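Local coordinates for lactate dehydrogenase, adjacent gene encodes predicted malate dehydrogenase (Cryptosporidium parvum, PDB 4ND2), which probably catalyses the NAD-dependent interconversion of (S)-lactate and pyruvate, working as a tetrameric enzyme of the lactate/malate dehydrogenase superfamily, at residues V23-V31 and V241-K249; R90-A98 and I309-P317. All blocks are in the same frame, centred on the assembly; numbering follows the deposited sequence.

Both contacts tie the NAD-binding Rossmann domain to the C-terminal alpha/beta domain, and they do so on opposite sides of the chain's centre. Their centres lie 31 Å apart and their nearest atoms about 14 Å apart, so they do not touch. Along the chain the segments alternate: 23-31, 90-98, 241-249, 309-317. Interaction 1 packs the end of helix 14-26 and the turn into strand 30-34 against helix 234-248, beside neighbouring subunits. Interaction 2 sets the start of helix 94-111 against the last helix, 293-314, next to the bound pyruvate and cofactor analogue. The two domains are thus joined at separate places, one of them adjoining the active site.

Interaction 1: residues V23-V31 and V241-K249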
loop_
_atom_site.group_PDB
_atom_site.type_symbol
_atom_site.label_atom_id
_atom_site.label_comp_id
_atom_site.label_asym_id
_atom_site.label_seq_id
_atom_site.Cartn_x
_atom_site.Cartn_y
_atom_site.Cartn_z
ATOM N N VAL A 23 9.660 5.644 -6.354
ATOM C CA VAL A 23 9.403 4.652 -7.401
ATOM C C VAL A 23 9.798 3.264 -6.902
ATOM O O VAL A 23 9.040 2.304 -7.056
ATOM C CB VAL A 23 10.172 4.972 -8.706
ATOM C CG1 VAL A 23 10.171 3.782 -9.658
ATOM C CG2 VAL A 23 9.580 6.197 -9.395
ATOM N N GLY A 24 10.989 3.172 -6.311
ATOM C CA GLY A 24 11.476 1.924 -5.734
ATOM C C GLY A 24 10.594 1.419 -4.608
ATOM O O GLY A 24 10.223 0.247 -4.585
ATOM N N LYS A 25 10.252 2.308 -3.679
ATOM C CA LYS A 25 9.377 1.958 -2.558
ATOM C C LYS A 25 8.051 1.360 -3.033
ATOM O O LYS A 25 7.598 0.351 -2.497
ATOM C CB LYS A 25 9.112 3.182 -1.680
ATOM C CG LYS A 25 8.188 2.917 -0.499
ATOM C CD LYS A 25 7.959 4.171 0.326
ATOM C CE LYS A 25 7.215 3.864 1.616
ATOM N NZ LYS A 25 5.955 3.110 1.383
ATOM N N ASP A 26 7.438 1.982 -4.038
ATOM C CA ASP A 26 6.147 1.522 -4.569
ATOM C C ASP A 26 6.272 0.313 -5.501
ATOM O O ASP A 26 5.261 -0.255 -5.912
ATOM C CB ASP A 26 5.447 2.653 -5.332
ATOM C CG ASP A 26 5.093 3.839 -4.447
ATOM O OD1 ASP A 26 5.002 3.679 -3.211
ATOM O OD2 ASP A 26 4.900 4.942 -4.994
ATOM N N ASN A 27 7.505 -0.069 -5.844
ATOM C CA ASN A 27 7.754 -1.097 -6.856
ATOM C C ASN A 27 7.021 -0.788 -8.170
ATOM O O ASN A 27 6.493 -1.682 -8.831
ATOM C CB ASN A 27 7.378 -2.489 -6.328
ATOM C CG ASN A 27 7.896 -3.618 -7.213
ATOM O OD1 ASN A 27 8.956 -3.516 -7.831
ATOM N ND2 ASN A 27 7.148 -4.703 -7.270
ATOM N N LEU A 28 6.998 0.492 -8.534
ATOM C CA LEU A 28 6.361 0.943 -9.773
ATOM C C LEU A 28 7.179 0.535 -10.999
ATOM O O LEU A 28 6.622 0.187 -12.041
ATOM C CB LEU A 28 6.188 2.464 -9.745
ATOM C CG LEU A 28 5.571 3.143 -10.969
ATOM C CD1 LEU A 28 4.142 2.670 -11.187
ATOM C CD2 LEU A 28 5.624 4.654 -10.808
ATOM N N ALA A 29 8.501 0.595 -10.869
ATOM C CA ALA A 29 9.403 0.273 -11.970
ATOM C C ALA A 29 10.832 0.121 -11.465
ATOM O O ALA A 29 11.132 0.421 -10.304
ATOM C CB ALA A 29 9.346 1.368 -13.028
ATOM N N ASP A 30 11.702 -0.364 -12.343
ATOM C CA ASP A 30 13.142 -0.240 -12.142
ATOM C C ASP A 30 13.517 1.203 -12.445
ATOM O O ASP A 30 12.854 1.866 -13.246
ATOM C CB ASP A 30 13.920 -1.168 -13.078
ATOM C CG ASP A 30 13.801 -2.634 -12.698
ATOM O OD1 ASP A 30 13.371 -2.958 -11.568
ATOM O OD2 ASP A 30 14.162 -3.474 -13.545
ATOM N N VAL A 31 14.587 1.679 -11.818
ATOM C CA VAL A 31 15.021 3.059 -11.978
ATOM C C VAL A 31 16.472 3.130 -12.451
ATOM O O VAL A 31 17.330 2.413 -11.942
ATOM C CB VAL A 31 14.895 3.835 -10.651
ATOM C CG1 VAL A 31 15.392 5.267 -10.813
ATOM C CG2 VAL A 31 13.454 3.816 -10.162
ATOM N N VAL A 241 6.012 11.290 -9.870
ATOM C CA VAL A 241 5.704 9.865 -9.729
ATOM C C VAL A 241 4.225 9.599 -10.026
ATOM O O VAL A 241 3.892 8.617 -10.693
ATOM C CB VAL A 241 6.076 9.327 -8.325
ATOM C CG1 VAL A 241 5.599 7.890 -8.145
ATOM C CG2 VAL A 241 7.581 9.402 -8.104
ATOM N N LYS A 242 3.346 10.477 -9.549
ATOM C CA LYS A 242 1.916 10.351 -9.840
ATOM C C LYS A 242 1.669 10.389 -11.347
ATOM O O LYS A 242 0.853 9.629 -11.863
ATOM C CB LYS A 242 1.106 11.455 -9.146
ATOM C CG LYS A 242 1.169 11.454 -7.621
ATOM C CD LYS A 242 0.736 10.141 -6.983
ATOM C CE LYS A 242 -0.739 9.844 -7.222
ATOM N NZ LYS A 242 -1.138 8.566 -6.577
ATOM N N MET A 243 2.394 11.255 -12.050
ATOM C CA MET A 243 2.290 11.344 -13.509
ATOM C C MET A 243 2.822 10.086 -14.195
ATOM O O MET A 243 2.224 9.602 -15.155
ATOM C CB MET A 243 3.025 12.584 -14.026
ATOM C CG MET A 243 2.385 13.890 -13.582
ATOM S SD MET A 243 3.289 15.359 -14.100
ATOM C CE MET A 243 3.085 15.280 -15.875
ATOM N N ALA A 244 3.939 9.559 -13.695
ATOM C CA ALA A 244 4.506 8.311 -14.210
ATOM C C ALA A 244 3.555 7.132 -13.994
ATOM O O ALA A 244 3.398 6.293 -14.886
ATOM C CB ALA A 244 5.856 8.029 -13.561
ATOM N N GLU A 245 2.935 7.077 -12.813
ATOM C CA GLU A 245 1.916 6.069 -12.493
ATOM C C GLU A 245 0.757 6.071 -13.488
ATOM O O GLU A 245 0.309 5.014 -13.935
ATOM C CB GLU A 245 1.319 6.319 -11.107
ATOM C CG GLU A 245 2.190 5.956 -9.919
ATOM C CD GLU A 245 1.555 6.377 -8.604
ATOM O OE1 GLU A 245 0.332 6.636 -8.587
ATOM O OE2 GLU A 245 2.272 6.456 -7.585
ATOM N N ALA A 246 0.255 7.266 -13.796
ATOM C CA ALA A 246 -0.870 7.424 -14.716
ATOM C C ALA A 246 -0.563 6.824 -16.084
ATOM O O ALA A 246 -1.417 6.170 -16.686
ATOM C CB ALA A 246 -1.237 8.893 -14.856
ATOM N N TYR A 247 0.658 7.044 -16.565
ATOM C CA TYR A 247 1.097 6.493 -17.840
ATOM C C TYR A 247 1.277 4.978 -17.762
ATOM O O TYR A 247 0.707 4.241 -18.563
ATOM C CB TYR A 247 2.405 7.156 -18.296
ATOM C CG TYR A 247 2.911 6.635 -19.621
ATOM C CD1 TYR A 247 2.368 7.087 -20.820
ATOM C CD2 TYR A 247 3.925 5.682 -19.678
ATOM C CE1 TYR A 247 2.817 6.605 -22.038
ATOM C CE2 TYR A 247 4.385 5.199 -20.893
ATOM C CZ TYR A 247 3.827 5.662 -22.068
ATOM O OH TYR A 247 4.283 5.186 -23.275
ATOM N N LEU A 248 2.071 4.523 -16.795
ATOM C CA LEU A 248 2.439 3.109 -16.692
ATOM C C LEU A 248 1.254 2.190 -16.398
ATOM O O LEU A 248 1.236 1.048 -16.846
ATOM C CB LEU A 248 3.527 2.910 -15.628
ATOM C CG LEU A 248 4.904 3.492 -15.970
ATOM C CD1 LEU A 248 5.811 3.504 -14.746
ATOM C CD2 LEU A 248 5.552 2.714 -17.102
ATOM N N LYS A 249 0.276 2.690 -15.649
ATOM C CA LYS A 249 -0.911 1.907 -15.304
ATOM C C LYS A 249 -2.130 2.251 -16.168
ATOM O O LYS A 249 -3.214 1.711 -15.949
ATOM C CB LYS A 249 -1.234 2.087 -13.822
ATOM C CG LYS A 249 -0.155 1.522 -12.910
ATOM C CD LYS A 249 -0.341 1.963 -11.468
ATOM C CE LYS A 249 0.362 1.031 -10.490
ATOM N NZ LYS A 249 -0.003 -0.408 -10.651
HETATM O O HOH W 1 4.221 4.506 -7.600
HETATM O O HOH W 2 3.319 7.334 -4.964
#
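Leu28 reaches helix 234-248 with CG anti to its backbone N (chi1 178°), and Leu248, its CG anti to the carbonyl carbon (chi1 -69°), sends CD1 to meet it. Leu28 CG lies 3.8 Å from Leu248 CD1. The methyls of Leu28 also rest on Glu245 CG, the two side chains crossing at about a right angle, with Leu28 CD2 standing 3.8 Å from Glu245 CG. Val241 CG1 and Ala244 CB border the same methyl, and, one helical turn before Glu245, Val241 also meets Val23, CG2 to CG2 at 4.0 Å.

Asn27, with positive phi, ends helix 14-26 in a Schellman motif: Leu28 N bonds to Val23 O and Asn27 N to Gly24 O. The chain then enters strand 30-34 of the Rossmann sheet, whose neighbouring strand 6-10 supplies Ile7, which touches Val23, Ala29 and Leu248. The contact therefore seats the first Rossmann helix, which starts within the glycine-rich NAD motif, on a helix of the C-terminal domain.

At the more open margin two carboxylates bring one oxygen each together, Asp26 OD2 and Glu245 OE2 being 4.0 Å apart, with planes 68° from one another. Two waters bridge them, each donating to both oxygens, which probably eases the repulsion; water 1 is 2.7 Å from Asp26 OD2. Both acids also meet lysines: Lys242 NZ meets Glu245 OE1 on its syn side at 3.2 Å, joined there by Lys251, and Asp26 OD1 forms a salt bridge with Lys25 of a neighbouring subunit.

Interaction 2: residues R90-A98 and I309-P317; sequences RSELLFGNA and ISKVLDNAP. With PYR (pyruvic acid), chain D; A3D (3-acetylpyridine adenine dinucleotide), chain C.
Leu94 and Leu313 cross obliquely between the two helices, with Leu94 CD1 4.0 Å from Leu313 CD2. Leu94 CD1 packs on Leu313, and CD2 reaches Val312 CG1 at 3.8 Å and Ile309 CG2; CD1 also comes near Ile309 CG2, and CD2 near Leu313 CB. Leu313 in turn sends its CD1 to Ala98 CB, 3.6 Å away. At the 309 end of the contact, Ile309 CD1 touches Ser91 CB, the hydroxyl of Ser91 being bonded to Asp89.

The segments 94-98 of helix 94-111 in the Rossmann domain and 309-314 of the C-terminal helix 293-314 cross at -66°, their axes 10.7 Å apart at closest, with Val126 and Met127 of helix 124-135 packed behind the leucines and Ile309. Beyond the helix end the chain continues over Phe95. Pro317 CD sits over one face of the ring in a CH-pi contact, 4.2 Å from the Phe95 centroid, offset toward the rim. Ala316 CB approaches Phe95 CE2 obliquely at 3.6 Å, and the Val312 side chain, crossing that of Phe95 at about a right angle, brings CG1 to CZ.

Arg90 leaves the interface in the other direction. Its chain is extended from CG to NE, presenting the guanidinium edge to pyruvate: NE donates to O3 at 2.8 Å and NH2 to OXT, both nearly straight (164° and 168°). Arg153, His177 and Asn122 also bond the substrate, while Trp220 makes a cation-pi contact with Arg90. Two residues of the same segment, Leu93 and Asn97, line the cofactor pocket, Asn97 ND2 being bonded to Asn122 O and Ser81 OG.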
loop_
_atom_site.group_PDB
_atom_site.type_symbol
_atom_site.label_atom_id
_atom_site.label_comp_id
_atom_site.label_asym_id
_atom_site.label_seq_id
_atom_site.Cartn_x
_atom_site.Cartn_y
_atom_site.Cartn_z
ATOM N N ARG A 90 11.811 31.847 -11.779
ATOM C CA ARG A 90 12.248 30.567 -12.342
ATOM C C ARG A 90 12.944 30.726 -13.698
ATOM O O ARG A 90 13.738 29.873 -14.092
ATOM C CB ARG A 90 11.051 29.625 -12.519
ATOM C CG ARG A 90 10.341 29.196 -11.241
ATOM C CD ARG A 90 9.006 28.559 -11.599
ATOM N NE ARG A 90 8.229 28.084 -10.453
ATOM C CZ ARG A 90 7.344 28.806 -9.762
ATOM N NH1 ARG A 90 7.114 30.085 -10.051
ATOM N NH2 ARG A 90 6.687 28.244 -8.754
ATOM N N SER A 91 12.636 31.809 -14.409
ATOM C CA SER A 91 13.191 32.053 -15.743
ATOM C C SER A 91 14.682 32.420 -15.741
ATOM O O SER A 91 15.306 32.455 -16.797
ATOM C CB SER A 91 12.394 33.151 -16.451
ATOM O OG SER A 91 12.532 34.388 -15.777
ATOM N N GLU A 92 15.246 32.689 -14.566
ATOM C CA GLU A 92 16.685 32.947 -14.435
ATOM C C GLU A 92 17.537 31.774 -14.935
ATOM O O GLU A 92 18.677 31.969 -15.351
ATOM C CB GLU A 92 17.042 33.249 -12.980
ATOM C CG GLU A 92 16.488 34.570 -12.466
ATOM C CD GLU A 92 16.529 34.678 -10.953
ATOM O OE1 GLU A 92 15.713 35.441 -10.393
ATOM O OE2 GLU A 92 17.370 33.999 -10.320
ATOM N N LEU A 93 16.975 30.568 -14.894
ATOM C CA LEU A 93 17.666 29.358 -15.341
ATOM C C LEU A 93 17.490 29.077 -16.837
ATOM O O LEU A 93 17.993 28.068 -17.334
ATOM C CB LEU A 93 17.155 28.147 -14.548
ATOM C CG LEU A 93 17.156 28.257 -13.020
ATOM C CD1 LEU A 93 16.498 27.033 -12.397
ATOM C CD2 LEU A 93 18.573 28.438 -12.494
ATOM N N LEU A 94 16.791 29.965 -17.546
ATOM C CA LEU A 94 16.385 29.733 -18.935
ATOM C C LEU A 94 17.524 29.306 -19.867
ATOM O O LEU A 94 17.458 28.243 -20.481
ATOM C CB LEU A 94 15.721 30.993 -19.503
ATOM C CG LEU A 94 15.255 30.962 -20.961
ATOM C CD1 LEU A 94 14.153 29.933 -21.151
ATOM C CD2 LEU A 94 14.784 32.344 -21.388
ATOM N N PHE A 95 18.555 30.141 -19.972
ATOM C CA PHE A 95 19.595 29.942 -20.985
ATOM C C PHE A 95 20.414 28.679 -20.729
ATOM O O PHE A 95 20.663 27.901 -21.647
ATOM C CB PHE A 95 20.518 31.165 -21.076
ATOM C CG PHE A 95 19.812 32.438 -21.478
ATOM C CD1 PHE A 95 19.952 33.594 -20.721
ATOM C CD2 PHE A 95 19.007 32.480 -22.611
ATOM C CE1 PHE A 95 19.305 34.765 -21.086
ATOM C CE2 PHE A 95 18.360 33.649 -22.981
ATOM C CZ PHE A 95 18.508 34.792 -22.218
ATOM N N GLY A 96 20.819 28.479 -19.479
ATOM C CA GLY A 96 21.613 27.314 -19.105
ATOM C C GLY A 96 20.864 25.999 -19.244
ATOM O O GLY A 96 21.401 25.025 -19.768
ATOM N N ASN A 97 19.618 25.963 -18.785
ATOM C CA ASN A 97 18.846 24.719 -18.817
ATOM C C ASN A 97 18.364 24.340 -20.211
ATOM O O ASN A 97 18.236 23.154 -20.517
ATOM C CB ASN A 97 17.683 24.778 -17.825
ATOM C CG ASN A 97 18.156 24.718 -16.383
ATOM O OD1 ASN A 97 19.328 24.450 -16.112
ATOM N ND2 ASN A 97 17.247 24.963 -15.452
ATOM N N ALA A 98 18.121 25.332 -21.062
ATOM C CA ALA A 98 17.824 25.065 -22.469
ATOM C C ALA A 98 18.962 24.272 -23.113
ATOM O O ALA A 98 18.723 23.322 -23.861
ATOM C CB ALA A 98 17.599 26.363 -23.221
ATOM N N ILE A 309 8.727 34.751 -22.365
ATOM C CA ILE A 309 9.934 34.011 -21.987
ATOM C C ILE A 309 10.391 33.115 -23.139
ATOM O O ILE A 309 11.593 32.929 -23.351
ATOM C CB ILE A 309 9.716 33.179 -20.705
ATOM C CG1 ILE A 309 9.391 34.104 -19.527
ATOM C CG2 ILE A 309 10.956 32.358 -20.366
ATOM C CD1 ILE A 309 8.868 33.384 -18.304
ATOM N N SER A 310 9.429 32.573 -23.880
ATOM C CA SER A 310 9.719 31.761 -25.058
ATOM C C SER A 310 10.452 32.562 -26.141
ATOM O O SER A 310 11.347 32.041 -26.808
ATOM C CB SER A 310 8.421 31.182 -25.625
ATOM O OG SER A 310 8.675 30.349 -26.740
ATOM N N LYS A 311 10.067 33.826 -26.312
ATOM C CA LYS A 311 10.703 34.699 -27.305
ATOM C C LYS A 311 12.108 35.123 -26.876
ATOM O O LYS A 311 12.995 35.283 -27.716
ATOM C CB LYS A 311 9.828 35.923 -27.585
ATOM C CG LYS A 311 8.599 35.595 -28.422
ATOM C CD LYS A 311 7.528 36.667 -28.313
ATOM C CE LYS A 311 6.269 36.260 -29.062
ATOM N NZ LYS A 311 5.122 37.157 -28.756
ATOM N N VAL A 312 12.304 35.297 -25.570
ATOM C CA VAL A 312 13.632 35.550 -25.012
ATOM C C VAL A 312 14.571 34.381 -25.341
ATOM O O VAL A 312 15.733 34.594 -25.695
ATOM C CB VAL A 312 13.578 35.771 -23.481
ATOM C CG1 VAL A 312 14.977 35.787 -22.872
ATOM C CG2 VAL A 312 12.846 37.066 -23.149
ATOM N N LEU A 313 14.058 33.157 -25.233
ATOM C CA LEU A 313 14.835 31.957 -25.544
ATOM C C LEU A 313 15.177 31.873 -27.029
ATOM O O LEU A 313 16.302 31.526 -27.390
ATOM C CB LEU A 313 14.082 30.695 -25.113
ATOM C CG LEU A 313 14.800 29.355 -25.312
ATOM C CD1 LEU A 313 16.190 29.371 -24.692
ATOM C CD2 LEU A 313 13.967 28.222 -24.733
ATOM N N ASP A 314 14.204 32.192 -27.882
ATOM C CA ASP A 314 14.417 32.216 -29.332
ATOM C C ASP A 314 15.527 33.191 -29.738
ATOM O O ASP A 314 16.197 32.978 -30.748
ATOM C CB ASP A 314 13.121 32.582 -30.068
ATOM C CG ASP A 314 12.064 31.489 -29.987
ATOM O OD1 ASP A 314 12.416 30.311 -29.771
ATOM O OD2 ASP A 314 10.870 31.814 -30.152
ATOM N N ASN A 315 15.712 34.251 -28.950
ATOM C CA ASN A 315 16.776 35.230 -29.177
ATOM C C ASN A 315 17.876 35.131 -28.118
ATOM O O ASN A 315 18.390 36.146 -27.645
ATOM C CB ASN A 315 16.189 36.644 -29.187
ATOM C CG ASN A 315 15.044 36.792 -30.168
ATOM O OD1 ASN A 315 15.080 36.244 -31.270
ATOM N ND2 ASN A 315 14.017 37.536 -29.774
ATOM N N ALA A 316 18.235 33.902 -27.752
ATOM C CA ALA A 316 19.292 33.664 -26.769
ATOM C C ALA A 316 20.662 33.852 -27.422
ATOM O O ALA A 316 20.800 33.656 -28.632
ATOM C CB ALA A 316 19.167 32.262 -26.189
ATOM N N PRO A 317 21.682 34.229 -26.626
ATOM C CA PRO A 317 23.016 34.472 -27.180
ATOM C C PRO A 317 23.705 33.190 -27.638
ATOM O O PRO A 317 24.348 33.158 -28.688
ATOM C CB PRO A 317 23.774 35.100 -26.007
ATOM C CG PRO A 317 23.101 34.560 -24.795
ATOM C CD PRO A 317 21.652 34.417 -25.161
HETATM C C PYR D . 8.182 25.243 -7.292
HETATM O O PYR D . 8.390 24.837 -6.126
HETATM O OXT PYR D . 7.026 25.521 -7.681
HETATM C CA PYR D . 9.304 25.414 -8.218
HETATM O O3 PYR D . 9.087 25.579 -9.408
HETATM C CB PYR D . 10.708 25.387 -7.690
HETATM P PA A3D C . 19.763 19.910 -8.017
HETATM O O1A A3D C . 19.666 19.282 -6.654
HETATM O O2A A3D C . 20.778 20.996 -8.260
HETATM O O5B A3D C . 20.011 18.748 -9.092
HETATM C C5B A3D C . 20.328 19.018 -10.453
HETATM C C4B A3D C . 21.142 17.842 -10.971
HETATM O O4B A3D C . 21.274 17.928 -12.391
HETATM C C3B A3D C . 22.555 17.807 -10.390
HETATM O O3B A3D C . 22.794 16.577 -9.697
HETATM C C2B A3D C . 23.467 17.954 -11.594
HETATM O O2B A3D C . 24.675 17.194 -11.506
HETATM C C1B A3D C . 22.581 17.471 -12.727
HETATM N N9A A3D C . 23.010 17.953 -14.057
HETATM C C8A A3D C . 23.544 19.148 -14.377
HETATM N N7A A3D C . 23.806 19.202 -15.707
HETATM C C5A A3D C . 23.440 18.028 -16.245
HETATM C C6A A3D C . 23.442 17.419 -17.590
HETATM N N6A A3D C . 23.909 18.102 -18.664
HETATM N N1A A3D C . 22.959 16.160 -17.707
HETATM C C2A A3D C . 22.488 15.460 -16.655
HETATM N N3A A3D C . 22.460 15.957 -15.405
HETATM C C4A A3D C . 22.912 17.209 -15.149
HETATM O O3 A3D C . 18.336 20.508 -8.483
HETATM P PN A3D C . 16.895 19.955 -8.002
HETATM O O1N A3D C . 16.590 20.534 -6.649
HETATM O O2N A3D C . 16.821 18.467 -8.204
HETATM O O5D A3D C . 15.936 20.642 -9.093
HETATM C C5D A3D C . 16.043 20.242 -10.456
HETATM C C4D A3D C . 15.239 21.154 -11.374
HETATM O O4D A3D C . 13.840 21.025 -11.092
HETATM C C3D A3D C . 15.577 22.634 -11.216
HETATM O O3D A3D C . 15.667 23.249 -12.501
HETATM C C2D A3D C . 14.398 23.211 -10.466
HETATM O O2D A3D C . 14.150 24.591 -10.751
HETATM C C1D A3D C . 13.273 22.330 -10.979
HETATM N N1N A3D C . 12.088 22.321 -10.124
HETATM C C2N A3D C . 10.890 22.485 -10.706
HETATM C C3N A3D C . 9.726 22.487 -9.951
HETATM C C7N A3D C . 8.389 22.668 -10.601
HETATM O O7N A3D C . 7.409 22.730 -9.887
HETATM C C8N A3D C . 8.270 22.753 -12.092
HETATM C C4N A3D C . 9.813 22.312 -8.576
HETATM C C5N A3D C . 11.061 22.141 -7.996
HETATM C C6N A3D C . 12.193 22.152 -8.798
#